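Local coordinates for protein guanine nucleotide exchange factor SRM1 (Saccharomyces cerevisiae, PDB 3OF7) that promotes the exchange of GDP for GTP on the small GTPases GSP1 and GSP2, binds chromatin and controls RNA metabolism and nuclear export, at residues Asn351-Thr356 / Arg365-Pro370. Residues are numbered along the deposited sequence; the frame is centred on the assembly and turned at random.
Sequences NLPEYT and RAVPLP
The Tyr355 ring stands between Leu369 and Pro353. Leu369 CD1 sits over the centre of one face, 3.9 Å from the ring centroid and 9° off its normal, a CH-pi contact. Leu369 CB comes to 3.5 Å from Tyr355 CE2. Pro353 CB covers the opposite face, offset toward the rim. Tyr355 CG lies between its own backbone N and carbonyl carbon (chi1 52°), which folds the ring back over Pro353. Pro368 CD meets the ring edge near its plane, 4.0 Å from Tyr355 CD2. Tyr355 OH hydrogen-bonds to Thr371 OG1.

Val367 turns both methyls to the turn. Its CG1 touches Pro353 CG at 3.9 Å, the side chains crossing at about a right angle, and Tyr355 CE2 at 3.8 Å. CG2 meets Leu352 CD2 and Thr356 OG1. Pro353 to Thr356 form a type I turn; Thr356 N and OG1 both donate to Pro353 O, OG1 at 2.7 Å. Thr356 CA makes a CA-H...O contact with Ala366 O.

Without the ring, as with an alanine here, Leu369 and Pro353 would probably face a gap and Thr371 OG1 would lose one partner. Within RCC1 repeat 6 of the beta-propeller, apolar packing thus joins the loop to strand 364-368 and the corner at Leu369, while hydrogen bonds fix the turn's shape and satisfy the tyrosine hydroxyl just past that corner.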
loop_
_atom_site.group_PDB
_atom_site.type_symbol
_atom_site.label_atom_id
_atom_site.label_comp_id
_atom_site.label_asym_id
_atom_site.label_seq_id
_atom_site.Cartn_x
_atom_site.Cartn_y
_atom_site.Cartn_z
ATOM N N ASN A 351 10.256 23.927 -9.640
ATOM C CA ASN A 351 9.897 24.161 -8.239
ATOM C C ASN A 351 10.657 23.260 -7.253
ATOM O O ASN A 351 10.343 23.225 -6.057
ATOM C CB ASN A 351 8.379 24.029 -8.033
ATOM C CG ASN A 351 7.587 25.118 -8.757
ATOM O OD1 ASN A 351 7.958 26.294 -8.735
ATOM N ND2 ASN A 351 6.488 24.727 -9.393
ATOM N N LEU A 352 11.653 22.534 -7.756
ATOM C CA LEU A 352 12.512 21.719 -6.902
ATOM C C LEU A 352 13.218 22.597 -5.863
ATOM O O LEU A 352 13.795 23.634 -6.210
ATOM C CB LEU A 352 13.537 20.936 -7.735
ATOM C CG LEU A 352 12.992 19.848 -8.666
ATOM C CD1 LEU A 352 14.060 19.393 -9.651
ATOM C CD2 LEU A 352 12.443 18.665 -7.873
ATOM N N PRO A 353 13.160 22.191 -4.584
ATOM C CA PRO A 353 13.767 22.954 -3.493
ATOM C C PRO A 353 15.294 22.917 -3.537
ATOM O O PRO A 353 15.873 22.100 -4.265
ATOM C CB PRO A 353 13.243 22.248 -2.241
ATOM C CG PRO A 353 12.918 20.869 -2.683
ATOM C CD PRO A 353 12.450 20.994 -4.096
ATOM N N GLU A 354 15.933 23.809 -2.776
ATOM C CA GLU A 354 17.392 23.929 -2.772
ATOM C C GLU A 354 18.099 22.717 -2.154
ATOM O O GLU A 354 19.270 22.463 -2.452
ATOM C CB GLU A 354 17.832 25.223 -2.068
ATOM C CG GLU A 354 17.787 26.470 -2.962
ATOM C CD GLU A 354 18.539 27.662 -2.371
ATOM O OE1 GLU A 354 19.287 27.482 -1.379
ATOM O OE2 GLU A 354 18.383 28.782 -2.912
ATOM N N TYR A 355 17.394 21.967 -1.314
ATOM C CA TYR A 355 17.953 20.752 -0.705
ATOM C C TYR A 355 17.792 19.504 -1.593
ATOM O O TYR A 355 18.091 18.393 -1.160
ATOM C CB TYR A 355 17.374 20.501 0.696
ATOM C CG TYR A 355 15.862 20.515 0.756
ATOM C CD1 TYR A 355 15.177 21.691 1.057
ATOM C CD2 TYR A 355 15.115 19.358 0.511
ATOM C CE1 TYR A 355 13.785 21.724 1.105
ATOM C CE2 TYR A 355 13.712 19.376 0.558
ATOM C CZ TYR A 355 13.057 20.565 0.859
ATOM O OH TYR A 355 11.677 20.620 0.912
ATOM N N THR A 356 17.322 19.695 -2.823
ATOM C CA THR A 356 17.262 18.612 -3.809
ATOM C C THR A 356 18.671 18.040 -3.970
ATOM O O THR A 356 19.635 18.799 -4.127
ATOM C CB THR A 356 16.739 19.116 -5.178
ATOM O OG1 THR A 356 15.383 19.566 -5.043
ATOM C CG2 THR A 356 16.782 18.023 -6.232
ATOM N N ARG A 365 18.489 13.780 -8.358
ATOM C CA ARG A 365 18.074 12.377 -8.184
ATOM C C ARG A 365 17.044 12.183 -7.079
ATOM O O ARG A 365 16.329 11.178 -7.080
ATOM C CB ARG A 365 19.274 11.473 -7.856
ATOM C CG ARG A 365 20.470 11.534 -8.813
ATOM C CD ARG A 365 20.307 10.720 -10.102
ATOM N NE ARG A 365 19.658 9.409 -9.943
ATOM C CZ ARG A 365 20.267 8.248 -9.696
ATOM N NH1 ARG A 365 21.581 8.175 -9.537
ATOM N NH2 ARG A 365 19.544 7.139 -9.591
ATOM N N ALA A 366 16.993 13.114 -6.122
ATOM C CA ALA A 366 16.179 12.934 -4.914
ATOM C C ALA A 366 15.812 14.231 -4.183
ATOM O O ALA A 366 16.543 15.219 -4.236
ATOM C CB ALA A 366 16.863 11.953 -3.938
ATOM N N VAL A 367 14.677 14.195 -3.488
ATOM C CA VAL A 367 14.245 15.282 -2.597
ATOM C C VAL A 367 14.125 14.659 -1.209
ATOM O O VAL A 367 13.137 13.981 -0.914
ATOM C CB VAL A 367 12.895 15.899 -3.062
ATOM C CG1 VAL A 367 12.440 17.020 -2.109
ATOM C CG2 VAL A 367 13.012 16.439 -4.490
ATOM N N PRO A 368 15.156 14.834 -0.362
ATOM C CA PRO A 368 15.269 14.011 0.839
ATOM C C PRO A 368 14.530 14.505 2.083
ATOM O O PRO A 368 14.583 13.842 3.115
ATOM C CB PRO A 368 16.771 14.002 1.100
ATOM C CG PRO A 368 17.213 15.341 0.628
ATOM C CD PRO A 368 16.348 15.684 -0.551
ATOM N N LEU A 369 13.887 15.665 2.003
ATOM C CA LEU A 369 13.036 16.141 3.096
ATOM C C LEU A 369 11.605 16.226 2.592
ATOM O O LEU A 369 11.394 16.562 1.428
ATOM C CB LEU A 369 13.472 17.528 3.577
ATOM C CG LEU A 369 14.884 17.767 4.105
ATOM C CD1 LEU A 369 15.037 19.264 4.412
ATOM C CD2 LEU A 369 15.198 16.905 5.329
ATOM N N PRO A 370 10.619 15.924 3.460
ATOM C CA PRO A 370 9.210 16.023 3.076
ATOM C C PRO A 370 8.924 17.417 2.537
ATOM O O PRO A 370 9.243 18.409 3.198
ATOM C CB PRO A 370 8.466 15.799 4.396
ATOM C CG PRO A 370 9.389 15.030 5.224
ATOM C CD PRO A 370 10.776 15.454 4.849
#